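Local coordinates for succinyl-CoA ligase (ADP-forming) subunit alpha (Methanosaeta concilii, PDB 6HXI), which binds coenzyme A mainly through an N-terminal Rossmann-like domain, on a chain that also carries a CoA-ligase region and a region related to the citrate synthase C-terminal domain, at residues B[91-96]-B[111-116]; B[98-103]-B[107-112]; B[16-21]-B[69-74]. All coordinates share one frame; numbering follows the deposited sequence.

Overall arrangement
The three contacts illustrate how helices laid on a mostly parallel sheet can bring a cofactor site together at the ends of its strands. Contacts 1 and 2 share helix 93-102, Val111 and Ile112, and their centres lie about 11 Å apart; contact 2 packs the later part of the helix on strand 108-111, contact 1 its first turn on the strand's last residue and the loop beyond. Contact 3 seats helix 71-77 on strand 15-18, with its centre about 11 Å from that of contact 2 and about 14 Å from that of contact 1. Coenzyme A is hydrogen-bonded by Arg91, Ser92 and Ile112, and the Tyr18 side chain lies about 7 Å from it.

Contact 1 of 3, residues B[91-96]-B[111-116]; sequences RSAFET and VIAEGV. With COA (coenzyme A), chain G.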
loop_
_atom_site.group_PDB
_atom_site.type_symbol
_atom_site.label_atom_id
_atom_site.label_comp_id
_atom_site.label_asym_id
_atom_site.label_seq_id
_atom_site.Cartn_x
_atom_site.Cartn_y
_atom_site.Cartn_z
ATOM N N ARG B 91 -9.509 29.929 34.066
ATOM C CA ARG B 91 -8.161 29.537 34.453
ATOM C C ARG B 91 -7.115 30.274 33.637
ATOM O O ARG B 91 -5.988 30.413 34.105
ATOM C CB ARG B 91 -7.982 28.010 34.334
ATOM C CG ARG B 91 -8.859 27.226 35.322
ATOM C CD ARG B 91 -8.857 25.723 35.038
ATOM N NE ARG B 91 -9.469 25.476 33.745
ATOM C CZ ARG B 91 -10.766 25.282 33.546
ATOM N NH1 ARG B 91 -11.238 25.181 32.327
ATOM N NH2 ARG B 91 -11.591 25.163 34.573
ATOM N N SER B 92 -7.490 30.797 32.456
ATOM C CA SER B 92 -6.580 31.457 31.517
ATOM C C SER B 92 -6.928 32.905 31.180
ATOM O O SER B 92 -6.141 33.585 30.521
ATOM C CB SER B 92 -6.505 30.648 30.228
ATOM O OG SER B 92 -5.926 29.380 30.481
ATOM N N ALA B 93 -8.124 33.351 31.582
ATOM C CA ALA B 93 -8.656 34.684 31.307
ATOM C C ALA B 93 -7.724 35.804 31.745
ATOM O O ALA B 93 -7.499 36.722 30.957
ATOM C CB ALA B 93 -10.019 34.840 31.944
ATOM N N PHE B 94 -7.138 35.719 32.973
ATOM C CA PHE B 94 -6.230 36.756 33.460
ATOM C C PHE B 94 -4.975 36.916 32.616
ATOM O O PHE B 94 -4.715 38.010 32.128
ATOM C CB PHE B 94 -5.874 36.541 34.936
ATOM C CG PHE B 94 -4.987 37.601 35.559
ATOM C CD1 PHE B 94 -5.515 38.815 35.983
ATOM C CD2 PHE B 94 -3.632 37.358 35.777
ATOM C CE1 PHE B 94 -4.693 39.783 36.572
ATOM C CE2 PHE B 94 -2.816 38.322 36.372
ATOM C CZ PHE B 94 -3.351 39.526 36.770
ATOM N N GLU B 95 -4.191 35.842 32.465
ATOM C CA GLU B 95 -2.937 35.876 31.719
ATOM C C GLU B 95 -3.101 36.399 30.277
ATOM O O GLU B 95 -2.313 37.233 29.836
ATOM C CB GLU B 95 -2.272 34.486 31.716
ATOM C CG GLU B 95 -1.515 34.142 32.989
ATOM C CD GLU B 95 -0.212 33.370 32.816
ATOM O OE1 GLU B 95 0.693 33.536 33.670
ATOM O OE2 GLU B 95 -0.081 32.626 31.812
ATOM N N THR B 96 -4.135 35.930 29.576
ATOM C CA THR B 96 -4.417 36.308 28.184
ATOM C C THR B 96 -4.917 37.764 28.083
ATOM O O THR B 96 -4.451 38.486 27.204
ATOM C CB THR B 96 -5.337 35.266 27.519
ATOM O OG1 THR B 96 -6.588 35.234 28.211
ATOM C CG2 THR B 96 -4.700 33.842 27.504
ATOM N N VAL B 111 -13.915 39.972 28.244
ATOM C CA VAL B 111 -13.662 38.733 28.988
ATOM C C VAL B 111 -14.984 37.984 29.173
ATOM O O VAL B 111 -15.844 38.420 29.930
ATOM C CB VAL B 111 -12.921 38.980 30.337
ATOM C CG1 VAL B 111 -12.522 37.663 30.988
ATOM C CG2 VAL B 111 -11.693 39.869 30.148
ATOM N N ILE B 112 -15.133 36.855 28.498
ATOM C CA ILE B 112 -16.358 36.052 28.527
ATOM C C ILE B 112 -16.419 35.106 29.741
ATOM O O ILE B 112 -17.514 34.835 30.230
ATOM C CB ILE B 112 -16.548 35.262 27.180
ATOM C CG1 ILE B 112 -16.375 36.160 25.900
ATOM C CG2 ILE B 112 -17.849 34.464 27.125
ATOM C CD1 ILE B 112 -17.123 37.445 25.756
ATOM N N ALA B 113 -15.267 34.576 30.191
ATOM C CA ALA B 113 -15.223 33.583 31.258
ATOM C C ALA B 113 -15.927 33.971 32.529
ATOM O O ALA B 113 -15.843 35.106 32.985
ATOM C CB ALA B 113 -13.788 33.185 31.570
ATOM N N GLU B 114 -16.640 33.001 33.086
ATOM C CA GLU B 114 -17.328 33.072 34.355
ATOM C C GLU B 114 -16.434 32.303 35.343
ATOM O O GLU B 114 -15.813 31.299 34.958
ATOM C CB GLU B 114 -18.699 32.396 34.243
ATOM C CG GLU B 114 -19.567 32.646 35.478
ATOM C CD GLU B 114 -21.072 32.466 35.366
ATOM O OE1 GLU B 114 -21.807 33.274 35.983
ATOM O OE2 GLU B 114 -21.518 31.498 34.704
ATOM N N GLY B 115 -16.336 32.810 36.579
ATOM C CA GLY B 115 -15.552 32.201 37.645
ATOM C C GLY B 115 -14.130 32.700 37.775
ATOM O O GLY B 115 -13.260 31.956 38.237
ATOM N N VAL B 116 -13.874 33.937 37.321
ATOM C CA VAL B 116 -12.570 34.596 37.411
ATOM C C VAL B 116 -12.413 35.180 38.832
ATOM O O VAL B 116 -13.313 35.888 39.291
ATOM C CB VAL B 116 -12.371 35.681 36.305
ATOM C CG1 VAL B 116 -11.027 36.402 36.448
ATOM C CG2 VAL B 116 -12.507 35.084 34.903
HETATM N N1A COA G . -5.571 17.548 27.197
HETATM C C2A COA G . -5.383 18.435 28.179
HETATM N N3A COA G . -6.082 19.546 28.451
HETATM C C4A COA G . -7.043 19.748 27.536
HETATM C C5A COA G . -7.350 18.927 26.464
HETATM C C6A COA G . -6.585 17.752 26.323
HETATM N N6A COA G . -6.827 16.822 25.400
HETATM N N7A COA G . -8.334 19.500 25.674
HETATM C C8A COA G . -8.605 20.628 26.280
HETATM N N9A COA G . -7.859 20.849 27.410
HETATM C C1B COA G . -7.888 22.019 28.286
HETATM C C2B COA G . -7.634 23.358 27.605
HETATM O O2B COA G . -6.235 23.590 27.426
HETATM C C3B COA G . -8.257 24.312 28.630
HETATM O O3B COA G . -7.377 24.550 29.750
HETATM P P3B COA G . -7.418 25.871 30.643
HETATM O O7A COA G . -8.824 26.037 31.111
HETATM O O8A COA G . -6.442 25.644 31.742
HETATM O O9A COA G . -6.909 27.006 29.736
HETATM C C4B COA G . -9.411 23.504 29.237
HETATM O O4B COA G . -9.169 22.128 28.875
HETATM C C5B COA G . -10.792 23.922 28.802
HETATM O O5B COA G . -10.760 24.124 27.375
HETATM P P1A COA G . -11.519 25.391 26.675
HETATM O O1A COA G . -11.711 25.248 25.210
HETATM O O2A COA G . -10.899 26.721 27.074
HETATM O O3A COA G . -12.894 25.193 27.462
HETATM P P2A COA G . -14.406 25.689 27.446
HETATM O O4A COA G . -15.211 24.807 26.579
HETATM O O5A COA G . -14.865 25.595 28.883
HETATM O O6A COA G . -14.408 27.219 26.910
HETATM C CBP COA G . -15.487 29.263 27.691
HETATM C CCP COA G . -14.264 28.345 27.795
HETATM C CDP COA G . -15.267 30.460 28.627
HETATM C CEP COA G . -15.683 29.774 26.250
HETATM C CAP COA G . -16.746 28.463 28.125
HETATM O OAP COA G . -16.510 27.743 29.321
HETATM C C9P COA G . -18.044 29.250 28.258
HETATM O O9P COA G . -18.709 29.514 27.254
HETATM N N8P COA G . -18.407 29.611 29.499
HETATM C C7P COA G . -19.568 30.448 29.772
HETATM C C6P COA G . -19.172 31.774 30.361
HETATM C C5P COA G . -20.369 32.612 30.744
HETATM O O5P COA G . -21.426 32.082 31.084
HETATM N N4P COA G . -20.215 33.933 30.667
HETATM C C3P COA G . -21.303 34.873 30.899
HETATM C C2P COA G . -22.194 35.048 29.686
HETATM S S1P COA G . -23.336 36.392 30.114
#
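The methyl group of Ala93 is the bump in this interface, and the hollow that takes it is lined by Val111, Ala113 and Val116. Ala93 CB lies 3.9 Å from Val111 CG1 and equally far from Val116 CG2, and 4.1 Å from Ala113 CB. In Val111 the touching branch stands anti to the backbone N (chi1 -173°); in Val116 it is the other methyl, beside the N. So small a knob lets the first turn of the helix settle close to the loop, with the CA atoms of Ala93 and Ala113 6.7 Å apart.

Around this apolar plug the polar groups turn to coenzyme A. Arg91 bends at chi3 and brings NE and NH1, each at 2.8 Å, to one phosphate oxygen, O7A of coenzyme A, which lies at the edge of the guanidinium, near its plane. Ser92 OG bonds another oxygen of that phosphate, O9A, and Ile112 O accepts an almost straight bond from cofactor N4P (172°). Lys479 and Lys532 of the second subunit also bond the cofactor. Helix 93-102 begins over the end of strand 108-111 and the loop leading to helix 118-130, whose Ser121 packs on Val116.

Contact 2 of 3, residues B[98-103]-B[107-112]; sequences MEALKE and RIVAVI. With COA (coenzyme A), chain G.
Ala100 and Leu101, consecutive residues of helix 93-102, both lean on one methyl of Val109 in strand 108-111. Before them along the helix, the backbone O of Met98 accepts from Lys102 N at 3.1 Å. The side chain of Glu99 lies against Ile71 and Pro72 of helix 71-77. Ala100 then points its CB at the strand, and that methyl stops 3.9 Å from Val109 CG2. With so short a side chain the helix can ride close, the CA atoms of Ala100 and Val109 being 7.4 Å apart.

The connection from strand 83-86 through this helix to strand 108-111 is a beta-alpha-beta unit of the Rossmann-like CoA-binding domain, and Val109 projects from the face of the parallel sheet that the helix covers. Met84 of the adjacent strand touches both Ala100 and Val109, extending the apolar layer across to its neighbour.

Leu101 reaches the same valine from a different side. Its side chain crosses that of Val109 obliquely, and Leu101 CD2 meets Val109 CG2 at 3.9 Å. The receiving branch stands beside the backbone N of Val109, since chi1 of -172° sends CG1 to the anti position; CG2 is thereby turned to the helix, where both residues touch it from directions roughly at right angles. Leu101 also rests on Val135 of strand 134-136, while its backbone O accepts from Lys133 NZ. Further on, Glu103 N is bonded to Ala100 O at 3.1 Å, and the side chain of Glu103 packs on Pro72 and Ala75 of helix 71-77.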
loop_
_atom_site.group_PDB
_atom_site.type_symbol
_atom_site.label_atom_id
_atom_site.label_comp_id
_atom_site.label_asym_id
_atom_site.label_seq_id
_atom_site.Cartn_x
_atom_site.Cartn_y
_atom_site.Cartn_z
ATOM N N MET B 98 -4.255 40.204 30.290
ATOM C CA MET B 98 -3.098 40.981 30.682
ATOM C C MET B 98 -2.114 41.108 29.526
ATOM O O MET B 98 -1.634 42.216 29.258
ATOM C CB MET B 98 -2.455 40.425 31.964
ATOM C CG MET B 98 -3.311 40.637 33.222
ATOM S SD MET B 98 -3.533 42.369 33.690
ATOM C CE MET B 98 -1.871 42.752 34.348
ATOM N N GLU B 99 -1.887 40.003 28.793
ATOM C CA GLU B 99 -1.023 40.013 27.605
ATOM C C GLU B 99 -1.602 40.918 26.500
ATOM O O GLU B 99 -0.868 41.712 25.926
ATOM C CB GLU B 99 -0.782 38.585 27.102
ATOM C CG GLU B 99 0.398 38.461 26.152
ATOM C CD GLU B 99 0.701 37.051 25.678
ATOM O OE1 GLU B 99 1.815 36.832 25.145
ATOM O OE2 GLU B 99 -0.167 36.162 25.852
ATOM N N ALA B 100 -2.915 40.835 26.236
ATOM C CA ALA B 100 -3.561 41.690 25.243
ATOM C C ALA B 100 -3.490 43.179 25.637
ATOM O O ALA B 100 -3.253 44.021 24.763
ATOM C CB ALA B 100 -5.004 41.267 25.047
ATOM N N LEU B 101 -3.684 43.502 26.952
ATOM C CA LEU B 101 -3.640 44.883 27.472
ATOM C C LEU B 101 -2.220 45.492 27.345
ATOM O O LEU B 101 -2.079 46.695 27.136
ATOM C CB LEU B 101 -4.139 44.959 28.941
ATOM C CG LEU B 101 -5.648 44.742 29.226
ATOM C CD1 LEU B 101 -5.922 44.681 30.728
ATOM C CD2 LEU B 101 -6.523 45.847 28.615
ATOM N N LYS B 102 -1.187 44.657 27.435
ATOM C CA LYS B 102 0.212 45.067 27.283
ATOM C C LYS B 102 0.570 45.390 25.809
ATOM O O LYS B 102 1.570 46.057 25.561
ATOM C CB LYS B 102 1.172 44.038 27.920
ATOM C CG LYS B 102 1.164 44.109 29.453
ATOM C CD LYS B 102 1.552 42.792 30.125
ATOM C CE LYS B 102 1.203 42.778 31.601
ATOM N NZ LYS B 102 1.478 41.456 32.233
ATOM N N GLU B 103 -0.269 44.950 24.850
ATOM C CA GLU B 103 -0.110 45.235 23.421
ATOM C C GLU B 103 -0.548 46.668 23.157
ATOM O O GLU B 103 -1.677 47.024 23.501
ATOM C CB GLU B 103 -0.957 44.280 22.550
ATOM C CG GLU B 103 -0.409 42.874 22.430
ATOM C CD GLU B 103 0.992 42.749 21.862
ATOM O OE1 GLU B 103 1.315 43.456 20.877
ATOM O OE2 GLU B 103 1.775 41.950 22.426
ATOM N N ARG B 107 -6.994 48.098 22.493
ATOM C CA ARG B 107 -7.654 49.090 23.345
ATOM C C ARG B 107 -8.790 48.473 24.194
ATOM O O ARG B 107 -8.990 48.880 25.337
ATOM C CB ARG B 107 -8.176 50.229 22.451
ATOM C CG ARG B 107 -8.940 51.326 23.167
ATOM C CD ARG B 107 -9.610 52.223 22.160
ATOM N NE ARG B 107 -10.653 53.044 22.772
ATOM C CZ ARG B 107 -11.876 53.193 22.274
ATOM N NH1 ARG B 107 -12.220 52.581 21.144
ATOM N NH2 ARG B 107 -12.761 53.956 22.896
ATOM N N ILE B 108 -9.534 47.484 23.626
ATOM C CA ILE B 108 -10.670 46.830 24.290
ATOM C C ILE B 108 -10.491 45.314 24.368
ATOM O O ILE B 108 -10.132 44.679 23.371
ATOM C CB ILE B 108 -12.024 47.219 23.615
ATOM C CG1 ILE B 108 -12.236 48.746 23.550
ATOM C CG2 ILE B 108 -13.225 46.532 24.291
ATOM C CD1 ILE B 108 -12.689 49.215 22.225
ATOM N N VAL B 109 -10.733 44.739 25.568
ATOM C CA VAL B 109 -10.726 43.309 25.786
ATOM C C VAL B 109 -12.061 42.957 26.431
ATOM O O VAL B 109 -12.409 43.539 27.457
ATOM C CB VAL B 109 -9.525 42.750 26.618
ATOM C CG1 VAL B 109 -9.522 41.225 26.602
ATOM C CG2 VAL B 109 -8.184 43.297 26.140
ATOM N N ALA B 110 -12.807 42.023 25.822
ATOM C CA ALA B 110 -14.058 41.511 26.363
ATOM C C ALA B 110 -13.757 40.134 26.928
ATOM O O ALA B 110 -13.308 39.255 26.184
ATOM C CB ALA B 110 -15.112 41.416 25.259
ATOM N N VAL B 111 -13.915 39.972 28.244
ATOM C CA VAL B 111 -13.662 38.733 28.988
ATOM C C VAL B 111 -14.984 37.984 29.173
ATOM O O VAL B 111 -15.844 38.420 29.930
ATOM C CB VAL B 111 -12.921 38.980 30.337
ATOM C CG1 VAL B 111 -12.522 37.663 30.988
ATOM C CG2 VAL B 111 -11.693 39.869 30.148
ATOM N N ILE B 112 -15.133 36.855 28.498
ATOM C CA ILE B 112 -16.358 36.052 28.527
ATOM C C ILE B 112 -16.419 35.106 29.741
ATOM O O ILE B 112 -17.514 34.835 30.230
ATOM C CB ILE B 112 -16.548 35.262 27.180
ATOM C CG1 ILE B 112 -16.375 36.160 25.900
ATOM C CG2 ILE B 112 -17.849 34.464 27.125
ATOM C CD1 ILE B 112 -17.123 37.445 25.756
HETATM N N1A COA G . -5.571 17.548 27.197
HETATM C C2A COA G . -5.383 18.435 28.179
HETATM N N3A COA G . -6.082 19.546 28.451
HETATM C C4A COA G . -7.043 19.748 27.536
HETATM C C5A COA G . -7.350 18.927 26.464
HETATM C C6A COA G . -6.585 17.752 26.323
HETATM N N6A COA G . -6.827 16.822 25.400
HETATM N N7A COA G . -8.334 19.500 25.674
HETATM C C8A COA G . -8.605 20.628 26.280
HETATM N N9A COA G . -7.859 20.849 27.410
HETATM C C1B COA G . -7.888 22.019 28.286
HETATM C C2B COA G . -7.634 23.358 27.605
HETATM O O2B COA G . -6.235 23.590 27.426
HETATM C C3B COA G . -8.257 24.312 28.630
HETATM O O3B COA G . -7.377 24.550 29.750
HETATM P P3B COA G . -7.418 25.871 30.643
HETATM O O7A COA G . -8.824 26.037 31.111
HETATM O O8A COA G . -6.442 25.644 31.742
HETATM O O9A COA G . -6.909 27.006 29.736
HETATM C C4B COA G . -9.411 23.504 29.237
HETATM O O4B COA G . -9.169 22.128 28.875
HETATM C C5B COA G . -10.792 23.922 28.802
HETATM O O5B COA G . -10.760 24.124 27.375
HETATM P P1A COA G . -11.519 25.391 26.675
HETATM O O1A COA G . -11.711 25.248 25.210
HETATM O O2A COA G . -10.899 26.721 27.074
HETATM O O3A COA G . -12.894 25.193 27.462
HETATM P P2A COA G . -14.406 25.689 27.446
HETATM O O4A COA G . -15.211 24.807 26.579
HETATM O O5A COA G . -14.865 25.595 28.883
HETATM O O6A COA G . -14.408 27.219 26.910
HETATM C CBP COA G . -15.487 29.263 27.691
HETATM C CCP COA G . -14.264 28.345 27.795
HETATM C CDP COA G . -15.267 30.460 28.627
HETATM C CEP COA G . -15.683 29.774 26.250
HETATM C CAP COA G . -16.746 28.463 28.125
HETATM O OAP COA G . -16.510 27.743 29.321
HETATM C C9P COA G . -18.044 29.250 28.258
HETATM O O9P COA G . -18.709 29.514 27.254
HETATM N N8P COA G . -18.407 29.611 29.499
HETATM C C7P COA G . -19.568 30.448 29.772
HETATM C C6P COA G . -19.172 31.774 30.361
HETATM C C5P COA G . -20.369 32.612 30.744
HETATM O O5P COA G . -21.426 32.082 31.084
HETATM N N4P COA G . -20.215 33.933 30.667
HETATM C C3P COA G . -21.303 34.873 30.899
HETATM C C2P COA G . -22.194 35.048 29.686
HETATM S S1P COA G . -23.336 36.392 30.114
#

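Contact 3 of 3, residues B[16-21]-B[69-74]; sequences FVYGYQ and KTIPLA
Phe16 offers a ring face to Ala74, whereas Tyr18, two residues along the same strand, meets Ile71 at an oblique ring approach. The Ala74 methyl sits 3.7 Å above the phenyl plane of Phe16, shifted toward the rim on the CE1 side. Ala74 CB is 4.1 Å from the centroid of the Phe16 ring and 24° off the ring normal, which makes this a CH-pi contact. At the far end of the phenyl group, Phe16 CZ comes within 3.4 Å of the Ala74 backbone O, so the ring also borders the peptide of the helix.

Tyr18 is directed quite differently. With its CG anti to the backbone N (chi1 -172°), its side chain crosses that of Ile71 at about a right angle. The CD2-CE2 side of the ring meets the ethyl arm of the isoleucine: Tyr18 CD2 lies 3.8 Å from Ile71 CG1, and Tyr18 CE2 the same distance from Ile71 CD1.

These pairs join strand 15-18 to the start of helix 71-77 on one face of the mostly parallel sheet. Thr70 N-caps the helix, its OG1 accepting from Leu73 N at 3.3 Å. Ile46 of strand 42-46 touches both aromatic residues and Ile71, while Thr96 of helix 93-102 lies on Tyr18. The attraction between strand and helix is therefore mostly dispersion, the methyl-to-ring contact included; the capping bond serves the helix end rather than the interface.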
loop_
_atom_site.group_PDB
_atom_site.type_symbol
_atom_site.label_atom_id
_atom_site.label_comp_id
_atom_site.label_asym_id
_atom_site.label_seq_id
_atom_site.Cartn_x
_atom_site.Cartn_y
_atom_site.Cartn_z
ATOM N N PHE B 16 -9.740 40.547 17.166
ATOM C CA PHE B 16 -9.165 39.227 17.288
ATOM C C PHE B 16 -10.126 38.460 18.153
ATOM O O PHE B 16 -10.712 39.017 19.076
ATOM C CB PHE B 16 -7.810 39.255 17.992
ATOM C CG PHE B 16 -6.712 40.045 17.320
ATOM C CD1 PHE B 16 -6.323 39.754 16.014
ATOM C CD2 PHE B 16 -6.005 41.009 18.021
ATOM C CE1 PHE B 16 -5.265 40.442 15.413
ATOM C CE2 PHE B 16 -4.974 41.723 17.408
ATOM C CZ PHE B 16 -4.588 41.416 16.114
ATOM N N VAL B 17 -10.322 37.198 17.837
ATOM C CA VAL B 17 -11.122 36.313 18.656
ATOM C C VAL B 17 -10.106 35.365 19.266
ATOM O O VAL B 17 -9.466 34.608 18.536
ATOM C CB VAL B 17 -12.238 35.572 17.858
ATOM C CG1 VAL B 17 -12.911 34.496 18.726
ATOM C CG2 VAL B 17 -13.272 36.552 17.325
ATOM N N TYR B 18 -9.889 35.465 20.578
ATOM C CA TYR B 18 -8.989 34.571 21.313
ATOM C C TYR B 18 -9.819 33.350 21.727
ATOM O O TYR B 18 -10.792 33.476 22.490
ATOM C CB TYR B 18 -8.371 35.256 22.563
ATOM C CG TYR B 18 -7.311 34.390 23.204
ATOM C CD1 TYR B 18 -7.660 33.328 24.031
ATOM C CD2 TYR B 18 -5.960 34.571 22.906
ATOM C CE1 TYR B 18 -6.701 32.478 24.556
ATOM C CE2 TYR B 18 -4.986 33.731 23.441
ATOM C CZ TYR B 18 -5.366 32.679 24.254
ATOM O OH TYR B 18 -4.425 31.852 24.798
ATOM N N GLY B 19 -9.421 32.189 21.219
ATOM C CA GLY B 19 -10.090 30.925 21.486
ATOM C C GLY B 19 -10.806 30.446 20.248
ATOM O O GLY B 19 -11.447 31.242 19.565
ATOM N N TYR B 20 -10.717 29.143 19.958
ATOM C CA TYR B 20 -11.334 28.565 18.768
ATOM C C TYR B 20 -12.828 28.354 18.932
ATOM O O TYR B 20 -13.293 27.236 19.089
ATOM C CB TYR B 20 -10.593 27.282 18.325
ATOM C CG TYR B 20 -10.790 26.955 16.862
ATOM C CD1 TYR B 20 -10.617 27.924 15.880
ATOM C CD2 TYR B 20 -11.185 25.681 16.459
ATOM C CE1 TYR B 20 -10.830 27.636 14.533
ATOM C CE2 TYR B 20 -11.374 25.378 15.112
ATOM C CZ TYR B 20 -11.154 26.348 14.150
ATOM O OH TYR B 20 -11.359 26.060 12.820
ATOM N N GLN B 21 -13.586 29.451 18.890
ATOM C CA GLN B 21 -15.038 29.436 19.075
ATOM C C GLN B 21 -15.697 29.655 17.739
ATOM O O GLN B 21 -16.075 30.774 17.409
ATOM C CB GLN B 21 -15.456 30.496 20.125
ATOM C CG GLN B 21 -14.956 30.192 21.541
ATOM C CD GLN B 21 -15.659 29.042 22.227
ATOM O OE1 GLN B 21 -16.873 28.883 22.124
ATOM N NE2 GLN B 21 -14.905 28.203 22.944
ATOM N N LYS B 69 -1.015 31.492 16.932
ATOM C CA LYS B 69 -0.820 30.802 18.210
ATOM C C LYS B 69 -0.786 31.762 19.400
ATOM O O LYS B 69 -1.196 31.376 20.499
ATOM C CB LYS B 69 0.477 29.971 18.179
ATOM C CG LYS B 69 0.258 28.463 18.095
ATOM C CD LYS B 69 1.434 27.698 18.699
ATOM C CE LYS B 69 1.057 26.277 19.066
ATOM N NZ LYS B 69 2.126 25.579 19.826
ATOM N N THR B 70 -0.257 32.998 19.201
ATOM C CA THR B 70 -0.103 33.991 20.279
ATOM C C THR B 70 -0.714 35.364 19.940
ATOM O O THR B 70 -0.896 35.705 18.772
ATOM C CB THR B 70 1.398 34.163 20.690
ATOM O OG1 THR B 70 2.089 34.943 19.705
ATOM C CG2 THR B 70 2.135 32.839 20.915
ATOM N N ILE B 71 -0.986 36.154 20.991
ATOM C CA ILE B 71 -1.502 37.524 20.906
ATOM C C ILE B 71 -0.432 38.463 20.288
ATOM O O ILE B 71 -0.789 39.146 19.328
ATOM C CB ILE B 71 -2.062 38.020 22.250
ATOM C CG1 ILE B 71 -3.292 37.202 22.674
ATOM C CG2 ILE B 71 -2.378 39.532 22.205
ATOM C CD1 ILE B 71 -3.593 37.214 24.229
ATOM N N PRO B 72 0.861 38.495 20.748
ATOM C CA PRO B 72 1.859 39.363 20.086
ATOM C C PRO B 72 2.069 39.092 18.589
ATOM O O PRO B 72 2.338 40.033 17.851
ATOM C CB PRO B 72 3.146 39.088 20.876
ATOM C CG PRO B 72 2.678 38.613 22.195
ATOM C CD PRO B 72 1.475 37.786 21.888
ATOM N N LEU B 73 1.965 37.829 18.140
ATOM C CA LEU B 73 2.147 37.499 16.718
ATOM C C LEU B 73 0.986 38.015 15.873
ATOM O O LEU B 73 1.215 38.554 14.784
ATOM C CB LEU B 73 2.351 36.000 16.492
ATOM C CG LEU B 73 3.754 35.461 16.755
ATOM C CD1 LEU B 73 3.740 33.956 16.858
ATOM C CD2 LEU B 73 4.731 35.881 15.663
ATOM N N ALA B 74 -0.245 37.893 16.391
ATOM C CA ALA B 74 -1.449 38.383 15.712
ATOM C C ALA B 74 -1.430 39.897 15.661
ATOM O O ALA B 74 -1.668 40.458 14.594
ATOM C CB ALA B 74 -2.703 37.893 16.416
#